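PDB 4FTD: uncharacterized protein from Bacteroides eggerthii, which is of unknown function but couples an immunoglobulin-like domain to a six-bladed beta-propeller and may take part in carbohydrate metabolism. Local coordinates for residues L49-D54 with V105-P110; M179-G184 with T224-V229; G236-A241 with I287-S292; A410-D415 with A433-S438. All blocks are in the same frame, centred on the assembly; numbering follows the deposited sequence.

Contact 1 (L49-D54 with V105-P110); sequences LDVETD and VRKRVP
Asp50 turns its CG back beside its own backbone N (chi1 -59°), and Arg108 runs its chain straight out as far as CD before bending at chi3 (61°), so that the two side chains lie next to each other pointing the same way. NH1 of Arg108 donates to OD1 of Asp50 over 2.9 Å, a salt bridge that reaches the oxygen from its anti side. OD1 lies at the guanidinium edge, close to its plane, although the carboxylate itself is turned 65° against it. Beneath this pair the backbones clasp in one short bridge: Leu49 N donates to Arg106 O over 2.8 Å, and Arg108 N returns a bond to Leu49 O, also 2.8 Å. Apolar contacts flank the bridge, with CD1 of Leu49 3.7 Å from CG1 of Val105 and CG1 of Val51 4.0 Å from CB of Lys107. The segment 105-110 leaves the immunoglobulin-like domain here for the propeller. The other carboxylate oxygen, OD2, is held by Lys31, and NE of Arg108 by Glu450 near the C-terminus. Opposite charges therefore follow one another from Lys31 to Glu450, an arrangement likely to favour the ionised form of each group.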
loop_
_atom_site.group_PDB
_atom_site.type_symbol
_atom_site.label_atom_id
_atom_site.label_comp_id
_atom_site.label_asym_id
_atom_site.label_seq_id
_atom_site.Cartn_x
_atom_site.Cartn_y
_atom_site.Cartn_z
ATOM N N LEU A 49 13.606 13.838 -25.069
ATOM C CA LEU A 49 14.352 12.957 -25.954
ATOM C C LEU A 49 15.037 11.834 -25.183
ATOM O O LEU A 49 15.368 11.968 -23.978
ATOM C CB LEU A 49 15.404 13.772 -26.726
ATOM C CG LEU A 49 14.900 14.993 -27.495
ATOM C CD1 LEU A 49 16.055 15.605 -28.300
ATOM C CD2 LEU A 49 13.753 14.590 -28.410
ATOM N N ASP A 50 15.300 10.736 -25.889
ATOM C CA ASP A 50 15.992 9.601 -25.297
ATOM C C ASP A 50 17.317 10.066 -24.761
ATOM O O ASP A 50 18.014 10.817 -25.422
ATOM C CB ASP A 50 16.254 8.493 -26.312
ATOM C CG ASP A 50 15.009 7.976 -26.931
ATOM O OD1 ASP A 50 13.996 7.964 -26.214
ATOM O OD2 ASP A 50 15.044 7.606 -28.131
ATOM N N VAL A 51 17.651 9.600 -23.562
ATOM C CA VAL A 51 18.903 9.948 -22.877
ATOM C C VAL A 51 20.141 9.487 -23.652
ATOM O O VAL A 51 21.205 10.029 -23.441
ATOM C CB VAL A 51 18.925 9.388 -21.429
ATOM C CG1 VAL A 51 17.765 9.965 -20.609
ATOM C CG2 VAL A 51 18.835 7.873 -21.443
ATOM N N GLU A 52 19.980 8.529 -24.574
ATOM C CA GLU A 52 21.063 8.059 -25.445
ATOM C C GLU A 52 21.309 8.959 -26.689
ATOM O O GLU A 52 22.189 8.676 -27.479
ATOM C CB GLU A 52 20.815 6.612 -25.936
ATOM C CG GLU A 52 20.530 5.567 -24.864
ATOM C CD GLU A 52 19.050 5.449 -24.469
ATOM O OE1 GLU A 52 18.220 6.332 -24.796
ATOM O OE2 GLU A 52 18.711 4.459 -23.799
ATOM N N THR A 53 20.545 10.026 -26.854
ATOM C CA THR A 53 20.698 10.940 -27.980
ATOM C C THR A 53 22.024 11.659 -27.907
ATOM O O THR A 53 22.442 12.043 -26.825
ATOM C CB THR A 53 19.607 12.008 -27.927
ATOM O OG1 THR A 53 18.321 11.365 -28.001
ATOM C CG2 THR A 53 19.794 13.053 -29.062
ATOM N N ASP A 54 22.703 11.809 -29.042
ATOM C CA ASP A 54 23.932 12.621 -29.112
ATOM C C ASP A 54 23.454 14.077 -29.195
ATOM O O ASP A 54 23.136 14.615 -30.273
ATOM C CB ASP A 54 24.843 12.204 -30.273
ATOM C CG ASP A 54 26.149 13.002 -30.329
ATOM O OD1 ASP A 54 26.296 14.004 -29.612
ATOM O OD2 ASP A 54 27.029 12.621 -31.119
ATOM N N VAL A 105 15.679 21.906 -24.881
ATOM C CA VAL A 105 15.737 20.476 -25.164
ATOM C C VAL A 105 15.848 19.753 -23.803
ATOM O O VAL A 105 16.648 20.157 -22.953
ATOM C CB VAL A 105 16.896 20.083 -26.100
ATOM C CG1 VAL A 105 16.988 18.572 -26.208
ATOM C CG2 VAL A 105 16.715 20.694 -27.500
ATOM N N ARG A 106 15.048 18.692 -23.648
ATOM C CA ARG A 106 14.908 17.944 -22.402
ATOM C C ARG A 106 15.112 16.444 -22.583
ATOM O O ARG A 106 14.727 15.900 -23.620
ATOM C CB ARG A 106 13.503 18.183 -21.865
ATOM C CG ARG A 106 13.230 19.639 -21.542
ATOM C CD ARG A 106 11.811 19.837 -21.074
ATOM N NE ARG A 106 10.867 19.597 -22.160
ATOM C CZ ARG A 106 9.622 19.155 -22.011
ATOM N NH1 ARG A 106 9.141 18.867 -20.814
ATOM N NH2 ARG A 106 8.848 18.962 -23.075
ATOM N N LYS A 107 15.732 15.804 -21.576
ATOM C CA LYS A 107 15.945 14.353 -21.540
ATOM C C LYS A 107 14.718 13.711 -20.929
ATOM O O LYS A 107 14.073 14.286 -20.032
ATOM C CB LYS A 107 17.140 13.932 -20.650
ATOM C CG LYS A 107 18.541 14.312 -21.121
ATOM C CD LYS A 107 19.611 13.977 -20.079
ATOM C CE LYS A 107 20.978 14.499 -20.506
ATOM N NZ LYS A 107 22.049 14.199 -19.514
ATOM N N ARG A 108 14.434 12.485 -21.350
ATOM C CA ARG A 108 13.410 11.684 -20.676
ATOM C C ARG A 108 13.854 11.357 -19.264
ATOM O O ARG A 108 15.043 11.169 -19.023
ATOM C CB ARG A 108 13.147 10.401 -21.430
ATOM C CG ARG A 108 12.406 10.668 -22.716
ATOM C CD ARG A 108 12.348 9.426 -23.539
ATOM N NE ARG A 108 11.637 8.389 -22.817
ATOM C CZ ARG A 108 11.755 7.091 -23.057
ATOM N NH1 ARG A 108 12.577 6.628 -24.008
ATOM N NH2 ARG A 108 11.042 6.239 -22.332
ATOM N N VAL A 109 12.888 11.315 -18.347
ATOM C CA VAL A 109 13.131 11.043 -16.945
ATOM C C VAL A 109 12.273 9.827 -16.592
ATOM O O VAL A 109 11.053 9.921 -16.648
ATOM C CB VAL A 109 12.749 12.266 -16.083
ATOM C CG1 VAL A 109 12.840 11.944 -14.598
ATOM C CG2 VAL A 109 13.626 13.449 -16.460
ATOM N N PRO A 110 12.894 8.680 -16.254
ATOM C CA PRO A 110 12.109 7.517 -15.858
ATOM C C PRO A 110 11.339 7.775 -14.584
ATOM O O PRO A 110 11.784 8.563 -13.766
ATOM C CB PRO A 110 13.169 6.446 -15.642
ATOM C CG PRO A 110 14.244 6.817 -16.587
ATOM C CD PRO A 110 14.303 8.311 -16.448
#

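Contact 2 (M179-G184 with T224-V229); sequences MLDVTG and TSNPEV
Asp181 and Asn226 lie side by side and point the same way, but the carboxylate stands almost perpendicular to the amide, with 89° between the planes. Their facing oxygens, Asp181 OD2 and Asn226 OD1, are 3.6 Å apart. Both are acceptors, and a water mediates between them, donating to OD2 of Asp181 over 2.6 Å and more weakly to OD1 of Asn226. Pro227 runs across the aspartate at about a right angle, its CD 3.7 Å from Asp181 CG, while CG of its ring reaches the backbone to lie 3.4 Å from Thr183 O. CG of Asp181 is swung opposite the backbone N (chi1 -178°), which aims the carboxylate at the 224-229 segment. Its OD1 turns back to grip its own loop, accepting from Thr183 N at 2.9 Å and from Thr183 OG1 at 2.7 Å on the syn side. With an alanine here, Thr183 N and OG1 would probably lose their common acceptor, and the water beside Asn226 the carboxylate oxygen it donates to. A second water spans the backbones, from Asp181 N to Ser225 O. Asp181 O itself takes a bond from Trp220. The aspartate thus forms an Asx turn in the loop leaving strand 178-179, and the contact is a solvent-bridged joint between the outer margins of two successive propeller blades.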
loop_
_atom_site.group_PDB
_atom_site.type_symbol
_atom_site.label_atom_id
_atom_site.label_comp_id
_atom_site.label_asym_id
_atom_site.label_seq_id
_atom_site.Cartn_x
_atom_site.Cartn_y
_atom_site.Cartn_z
HETATM N N MSE A 179 -21.671 -17.084 2.348
HETATM C CA MSE A 179 -21.428 -17.546 3.733
HETATM C C MSE A 179 -20.521 -18.799 3.829
HETATM O O MSE A 179 -20.705 -19.779 3.129
HETATM C CB MSE A 179 -22.749 -17.827 4.486
HETATM C CG MSE A 179 -23.158 -16.627 5.459
HETATM SE SE MSE A 179 -23.818 -15.256 4.268
HETATM C CE MSE A 179 -24.071 -13.727 5.549
ATOM N N LEU A 180 -19.530 -18.736 4.703
ATOM C CA LEU A 180 -18.740 -19.877 5.021
ATOM C C LEU A 180 -19.537 -20.908 5.774
ATOM O O LEU A 180 -20.408 -20.570 6.579
ATOM C CB LEU A 180 -17.569 -19.413 5.888
ATOM C CG LEU A 180 -16.515 -18.530 5.197
ATOM C CD1 LEU A 180 -15.528 -17.993 6.250
ATOM C CD2 LEU A 180 -15.744 -19.273 4.082
ATOM N N ASP A 181 -19.192 -22.179 5.575
ATOM C CA ASP A 181 -19.725 -23.264 6.399
ATOM C C ASP A 181 -19.137 -23.116 7.782
ATOM O O ASP A 181 -17.923 -23.210 7.935
ATOM C CB ASP A 181 -19.366 -24.609 5.764
ATOM C CG ASP A 181 -19.918 -25.796 6.517
ATOM O OD1 ASP A 181 -20.411 -25.664 7.659
ATOM O OD2 ASP A 181 -19.843 -26.893 5.943
ATOM N N VAL A 182 -19.983 -22.821 8.787
ATOM C CA VAL A 182 -19.525 -22.639 10.183
ATOM C C VAL A 182 -20.056 -23.779 11.088
ATOM O O VAL A 182 -20.106 -23.649 12.297
ATOM C CB VAL A 182 -19.808 -21.211 10.734
ATOM C CG1 VAL A 182 -18.908 -20.178 10.072
ATOM C CG2 VAL A 182 -21.283 -20.834 10.573
ATOM N N THR A 183 -20.390 -24.931 10.515
ATOM C CA THR A 183 -20.813 -26.111 11.326
ATOM C C THR A 183 -19.694 -26.493 12.292
ATOM O O THR A 183 -18.540 -26.593 11.893
ATOM C CB THR A 183 -21.147 -27.314 10.443
ATOM O OG1 THR A 183 -22.007 -26.864 9.423
ATOM C CG2 THR A 183 -21.899 -28.424 11.236
ATOM N N GLY A 184 -20.011 -26.556 13.582
ATOM C CA GLY A 184 -18.989 -26.860 14.613
ATOM C C GLY A 184 -17.995 -25.771 14.937
ATOM O O GLY A 184 -17.080 -26.004 15.724
ATOM N N THR A 224 -16.044 -22.902 -0.288
ATOM C CA THR A 224 -17.142 -23.862 -0.154
ATOM C C THR A 224 -16.730 -25.085 0.691
ATOM O O THR A 224 -17.502 -26.006 0.835
ATOM C CB THR A 224 -17.662 -24.292 -1.559
ATOM O OG1 THR A 224 -16.574 -24.773 -2.336
ATOM C CG2 THR A 224 -18.298 -23.115 -2.322
ATOM N N SER A 225 -15.540 -25.067 1.299
ATOM C CA SER A 225 -15.024 -26.236 2.069
ATOM C C SER A 225 -15.698 -26.350 3.430
ATOM O O SER A 225 -16.204 -25.377 3.943
ATOM C CB SER A 225 -13.514 -26.064 2.323
ATOM O OG SER A 225 -12.815 -25.984 1.099
ATOM N N ASN A 226 -15.645 -27.539 4.021
ATOM C CA ASN A 226 -15.969 -27.712 5.432
ATOM C C ASN A 226 -14.882 -27.013 6.226
ATOM O O ASN A 226 -13.718 -26.995 5.791
ATOM C CB ASN A 226 -15.962 -29.174 5.863
ATOM C CG ASN A 226 -16.909 -30.038 5.045
ATOM O OD1 ASN A 226 -17.965 -29.611 4.631
ATOM N ND2 ASN A 226 -16.516 -31.263 4.819
ATOM N N PRO A 227 -15.228 -26.459 7.392
ATOM C CA PRO A 227 -14.236 -25.864 8.247
ATOM C C PRO A 227 -13.322 -26.971 8.850
ATOM O O PRO A 227 -13.812 -28.051 9.102
ATOM C CB PRO A 227 -15.090 -25.238 9.360
ATOM C CG PRO A 227 -16.309 -26.110 9.436
ATOM C CD PRO A 227 -16.573 -26.432 8.004
ATOM N N GLU A 228 -12.051 -26.680 9.103
ATOM C CA GLU A 228 -11.162 -27.575 9.837
ATOM C C GLU A 228 -10.658 -26.849 11.072
ATOM O O GLU A 228 -10.200 -25.721 10.969
ATOM C CB GLU A 228 -9.973 -27.976 8.968
ATOM C CG GLU A 228 -10.374 -28.709 7.703
ATOM C CD GLU A 228 -9.198 -28.980 6.766
ATOM O OE1 GLU A 228 -8.261 -29.673 7.232
ATOM O OE2 GLU A 228 -9.219 -28.515 5.577
ATOM N N VAL A 229 -10.759 -27.481 12.237
ATOM C CA VAL A 229 -10.145 -26.930 13.435
ATOM C C VAL A 229 -8.658 -27.287 13.306
ATOM O O VAL A 229 -8.325 -28.460 13.226
ATOM C CB VAL A 229 -10.704 -27.531 14.724
ATOM C CG1 VAL A 229 -10.207 -26.699 15.889
ATOM C CG2 VAL A 229 -12.237 -27.644 14.651
HETATM O O HOH W 1 -17.547 -23.031 3.390
HETATM O O HOH W 2 -19.490 -29.187 7.209
HETATM O O HOH W 3 -19.444 -26.879 3.200
#

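Contact 3 (G236-A241 with I287-S292); sequences GNIPGA and IKVLPS
Two consecutive blades of the beta-propeller meet here: the loop that leaves the outer strand 228-233 of one blade, on its way to the first strand of the next, folds against the outer strand 281-291 of that next blade. The loop makes a type II beta turn from Ile238 to Ala241, with Pro239 and Gly240 at its corners and a bond from Ala241 N to Ile238 O (3.2 Å) closing it. Val289 rises from the strand toward the turn and supplies most of the strand's contact surface. Its CG1 stands opposite the backbone N (chi1 172°) and CG2 opposite the carbonyl carbon, and the two methyls are thereby divided over different parts of the turn. CG2 meets CG2 of Ile238 at 3.4 Å, closer than carbon atoms normally pack, and also lies against Pro239 O at 3.6 Å. The other branch, CG1, lies 3.6 Å from Gly240 O. Were Val289 an alanine, a gap would probably open under the turn and the CG2 methyl of Ile238 would lose its closest partner on the strand. Farther along the loop's flank, the end of the Ile238 chain reaches Ile287, and Ile233 of strand 228-233 touches both isoleucines; Leu272 of strand 270-277 touches Val289. No hydrogen bond joins the two segments, and the contact rests on methyl packing at the surface. At Gly240 the positive phi of 87° would drive a beta carbon into the carbonyl oxygen of Pro239, and that carbon would also come 3.7 Å from CG1 of Val289.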
loop_
_atom_site.group_PDB
_atom_site.type_symbol
_atom_site.label_atom_id
_atom_site.label_comp_id
_atom_site.label_asym_id
_atom_site.label_seq_id
_atom_site.Cartn_x
_atom_site.Cartn_y
_atom_site.Cartn_z
ATOM N N GLY A 236 -4.271 -21.728 29.553
ATOM C CA GLY A 236 -3.894 -22.077 30.908
ATOM C C GLY A 236 -2.633 -22.943 30.976
ATOM O O GLY A 236 -2.006 -22.964 31.977
ATOM N N ASN A 237 -2.300 -23.666 29.905
ATOM C CA ASN A 237 -1.095 -24.499 29.836
ATOM C C ASN A 237 0.094 -23.744 29.223
ATOM O O ASN A 237 1.074 -24.368 28.895
ATOM C CB ASN A 237 -1.377 -25.753 28.982
ATOM C CG ASN A 237 -2.426 -26.692 29.589
ATOM O OD1 ASN A 237 -2.727 -26.631 30.776
ATOM N ND2 ASN A 237 -2.959 -27.593 28.763
ATOM N N ILE A 238 -0.004 -22.420 29.012
ATOM C CA ILE A 238 1.119 -21.634 28.460
ATOM C C ILE A 238 1.759 -20.808 29.591
ATOM O O ILE A 238 1.194 -19.812 30.005
ATOM C CB ILE A 238 0.703 -20.719 27.293
ATOM C CG1 ILE A 238 0.048 -21.544 26.160
ATOM C CG2 ILE A 238 1.920 -19.952 26.761
ATOM C CD1 ILE A 238 -0.621 -20.700 25.090
ATOM N N PRO A 239 2.946 -21.208 30.094
ATOM C CA PRO A 239 3.544 -20.360 31.153
ATOM C C PRO A 239 3.763 -18.907 30.693
ATOM O O PRO A 239 4.266 -18.690 29.607
ATOM C CB PRO A 239 4.906 -21.040 31.423
ATOM C CG PRO A 239 4.688 -22.461 31.004
ATOM C CD PRO A 239 3.803 -22.362 29.782
ATOM N N GLY A 240 3.353 -17.937 31.507
ATOM C CA GLY A 240 3.524 -16.506 31.189
ATOM C C GLY A 240 2.408 -15.874 30.357
ATOM O O GLY A 240 2.386 -14.656 30.153
ATOM N N ALA A 241 1.462 -16.664 29.852
ATOM C CA ALA A 241 0.412 -16.079 29.026
ATOM C C ALA A 241 -0.503 -15.247 29.902
ATOM O O ALA A 241 -0.648 -15.536 31.069
ATOM C CB ALA A 241 -0.404 -17.153 28.281
ATOM N N ILE A 287 4.825 -22.544 20.802
ATOM C CA ILE A 287 4.207 -21.244 21.048
ATOM C C ILE A 287 5.132 -20.524 22.006
ATOM O O ILE A 287 5.535 -21.102 22.994
ATOM C CB ILE A 287 2.811 -21.345 21.678
ATOM C CG1 ILE A 287 1.844 -21.978 20.656
ATOM C CG2 ILE A 287 2.357 -19.956 22.157
ATOM C CD1 ILE A 287 0.503 -22.375 21.213
ATOM N N LYS A 288 5.476 -19.295 21.666
ATOM C CA LYS A 288 6.316 -18.449 22.499
ATOM C C LYS A 288 5.494 -17.277 23.045
ATOM O O LYS A 288 4.596 -16.756 22.370
ATOM C CB LYS A 288 7.490 -17.866 21.706
ATOM C CG LYS A 288 8.429 -18.837 21.012
ATOM C CD LYS A 288 9.152 -19.800 21.936
ATOM C CE LYS A 288 10.154 -20.633 21.134
ATOM N NZ LYS A 288 10.286 -22.006 21.692
ATOM N N VAL A 289 5.812 -16.861 24.262
ATOM C CA VAL A 289 5.176 -15.715 24.917
ATOM C C VAL A 289 6.206 -14.593 24.816
ATOM O O VAL A 289 7.304 -14.731 25.333
ATOM C CB VAL A 289 4.830 -16.031 26.382
ATOM C CG1 VAL A 289 4.359 -14.775 27.106
ATOM C CG2 VAL A 289 3.771 -17.172 26.425
ATOM N N LEU A 290 5.875 -13.508 24.121
ATOM C CA LEU A 290 6.817 -12.408 23.879
ATOM C C LEU A 290 6.387 -11.183 24.635
ATOM O O LEU A 290 5.219 -10.913 24.697
ATOM C CB LEU A 290 6.866 -12.079 22.390
ATOM C CG LEU A 290 7.165 -13.258 21.454
ATOM C CD1 LEU A 290 6.994 -12.815 19.999
ATOM C CD2 LEU A 290 8.546 -13.854 21.728
ATOM N N PRO A 291 7.337 -10.382 25.136
ATOM C CA PRO A 291 6.951 -9.191 25.891
ATOM C C PRO A 291 6.324 -8.095 25.009
ATOM O O PRO A 291 6.755 -7.867 23.883
ATOM C CB PRO A 291 8.292 -8.731 26.486
ATOM C CG PRO A 291 9.271 -9.101 25.413
ATOM C CD PRO A 291 8.803 -10.459 24.958
ATOM N N SER A 292 5.237 -7.498 25.487
ATOM C CA SER A 292 4.604 -6.353 24.807
ATOM C C SER A 292 4.645 -5.191 25.792
ATOM O O SER A 292 5.462 -5.203 26.709
ATOM C CB SER A 292 3.177 -6.686 24.435
ATOM O OG SER A 292 2.582 -5.601 23.771
#

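Contact 4 (A410-D415 with A433-S438); sequences ALAQTD and ASRTQS
Leu411 O takes two bonds from Thr436, one from its N (2.8 Å), almost in line with the carbonyl, and one from its OG1 (2.8 Å), which approaches from well off that line. OG1 can reach because it sits beside its own backbone N (chi1 -55°). Next along, Gln413 N donates to Ser434 O at 2.8 Å and Ser434 N to Gln413 O at 2.9 Å, making this a hydrogen-bonded antiparallel pair; Ala412 with Arg435 and Thr414 with Ala433 are the non-hydrogen-bonded pairs around it. Above the pair, a water donates to Gln413 OE1 (2.7 Å) and is hydrogen-bonded to Ser434 OG; NE2 of the same amide bonds Arg139 O on a neighbouring blade, fixing the amide. The two strands form the hairpin 412-420 and 426-435 of the blade that closes the propeller: its remaining strands are 439-446 and, from far earlier in the chain, 120-125, the velcro closure common in beta-propellers. Neighbouring blades cover both faces. Cys356 of strand 350-357 touches Ala412, Thr414 and Ala433, while Cys140 and Ala141 of strand 138-143 press on Gln413 and Ser434. Arg435, bent at chi2, brings NH2 to 3.9 Å from CB of Ala410; its guanidinium is fixed by Ala358 O, Ser405 O and, within its own turn, Ser438 OG.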
loop_
_atom_site.group_PDB
_atom_site.type_symbol
_atom_site.label_atom_id
_atom_site.label_comp_id
_atom_site.label_asym_id
_atom_site.label_seq_id
_atom_site.Cartn_x
_atom_site.Cartn_y
_atom_site.Cartn_z
ATOM N N ALA A 410 -11.585 -0.450 18.308
ATOM C CA ALA A 410 -11.186 0.145 17.040
ATOM C C ALA A 410 -10.197 -0.752 16.267
ATOM O O ALA A 410 -9.145 -0.300 15.772
ATOM C CB ALA A 410 -10.624 1.552 17.312
ATOM N N LEU A 411 -10.553 -2.020 16.124
ATOM C CA LEU A 411 -9.716 -2.957 15.398
ATOM C C LEU A 411 -9.768 -2.545 13.896
ATOM O O LEU A 411 -10.865 -2.173 13.352
ATOM C CB LEU A 411 -10.131 -4.430 15.612
ATOM C CG LEU A 411 -9.763 -5.073 16.982
ATOM C CD1 LEU A 411 -8.252 -5.050 17.240
ATOM C CD2 LEU A 411 -10.551 -4.439 18.116
ATOM N N ALA A 412 -8.576 -2.521 13.298
ATOM C CA ALA A 412 -8.363 -2.114 11.903
ATOM C C ALA A 412 -7.425 -3.085 11.223
ATOM O O ALA A 412 -6.534 -3.642 11.871
ATOM C CB ALA A 412 -7.794 -0.698 11.801
ATOM N N GLN A 413 -7.671 -3.327 9.937
ATOM C CA GLN A 413 -6.897 -4.241 9.127
ATOM C C GLN A 413 -6.484 -3.501 7.833
ATOM O O GLN A 413 -7.109 -2.521 7.393
ATOM C CB GLN A 413 -7.699 -5.504 8.720
ATOM C CG GLN A 413 -8.147 -6.378 9.885
ATOM C CD GLN A 413 -9.288 -5.800 10.677
ATOM O OE1 GLN A 413 -10.239 -5.247 10.100
ATOM N NE2 GLN A 413 -9.232 -5.942 11.998
ATOM N N THR A 414 -5.388 -3.975 7.277
ATOM C CA THR A 414 -4.905 -3.577 5.957
ATOM C C THR A 414 -4.598 -4.836 5.162
ATOM O O THR A 414 -4.368 -5.921 5.707
ATOM C CB THR A 414 -3.646 -2.695 6.007
ATOM O OG1 THR A 414 -2.589 -3.410 6.652
ATOM C CG2 THR A 414 -3.935 -1.376 6.701
ATOM N N ASP A 415 -4.576 -4.678 3.853
ATOM C CA ASP A 415 -4.190 -5.760 2.938
ATOM C C ASP A 415 -3.884 -5.126 1.589
ATOM O O ASP A 415 -4.251 -3.990 1.348
ATOM C CB ASP A 415 -5.314 -6.801 2.762
ATOM C CG ASP A 415 -5.261 -7.948 3.781
ATOM O OD1 ASP A 415 -4.164 -8.567 3.990
ATOM O OD2 ASP A 415 -6.356 -8.255 4.338
ATOM N N ALA A 433 -8.128 -1.223 3.357
ATOM C CA ALA A 433 -8.192 -0.979 4.803
ATOM C C ALA A 433 -9.643 -1.187 5.262
ATOM O O ALA A 433 -10.610 -0.927 4.512
ATOM C CB ALA A 433 -7.724 0.426 5.180
ATOM N N SER A 434 -9.782 -1.680 6.483
ATOM C CA SER A 434 -11.060 -1.855 7.155
ATOM C C SER A 434 -10.901 -1.410 8.589
ATOM O O SER A 434 -9.907 -1.736 9.216
ATOM C CB SER A 434 -11.458 -3.336 7.199
ATOM O OG SER A 434 -12.801 -3.450 7.711
ATOM N N ARG A 435 -11.921 -0.774 9.133
ATOM C CA ARG A 435 -11.905 -0.318 10.495
ATOM C C ARG A 435 -13.273 -0.481 11.132
ATOM O O ARG A 435 -14.319 -0.108 10.550
ATOM C CB ARG A 435 -11.390 1.094 10.548
ATOM C CG ARG A 435 -11.186 1.617 11.958
ATOM C CD ARG A 435 -12.360 2.454 12.418
ATOM N NE ARG A 435 -12.152 3.046 13.721
ATOM C CZ ARG A 435 -13.047 3.789 14.361
ATOM N NH1 ARG A 435 -14.237 4.011 13.826
ATOM N NH2 ARG A 435 -12.746 4.319 15.545
ATOM N N THR A 436 -13.272 -1.043 12.337
ATOM C CA THR A 436 -14.510 -1.337 13.090
ATOM C C THR A 436 -15.400 -0.116 13.302
ATOM O O THR A 436 -14.924 0.903 13.794
ATOM C CB THR A 436 -14.198 -1.986 14.439
ATOM O OG1 THR A 436 -13.402 -3.150 14.193
ATOM C CG2 THR A 436 -15.481 -2.343 15.212
ATOM N N GLN A 437 -16.652 -0.240 12.890
ATOM C CA GLN A 437 -17.673 0.837 12.964
ATOM C C GLN A 437 -17.440 1.996 11.964
ATOM O O GLN A 437 -18.081 3.052 12.075
ATOM C CB GLN A 437 -17.922 1.342 14.416
ATOM C CG GLN A 437 -18.502 0.259 15.315
ATOM C CD GLN A 437 -18.645 0.671 16.781
ATOM O OE1 GLN A 437 -18.117 0.023 17.695
ATOM N NE2 GLN A 437 -19.314 1.761 17.003
ATOM N N SER A 438 -16.577 1.793 10.975
ATOM C CA SER A 438 -16.407 2.755 9.874
ATOM C C SER A 438 -16.601 2.107 8.515
ATOM O O SER A 438 -17.106 2.725 7.628
ATOM C CB SER A 438 -15.053 3.402 9.897
ATOM O OG SER A 438 -14.839 4.055 11.115
HETATM O O HOH W 4 -12.455 -3.780 10.628
#

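Overall arrangement
Contact 4 is the buried one, on the closing blade of the propeller, and is built mainly of regular backbone hydrogen bonds. Contacts 2 and 3 lie at the surface and pair successive blades: segment 224-229 leads into strand 228-233 and segment 236-241 follows it, so one outer strand serves both, with nearest atoms about 13 Å apart. Their chemistry nonetheless differs, water and carboxylate in the first, methyl packing in the second. Contact 1 stands apart in the immunoglobulin-like domain, partly buried, its nearest atoms about 25 Å from contact 4 and at least 40 Å from the other two; it alone carries a salt bridge across its segments.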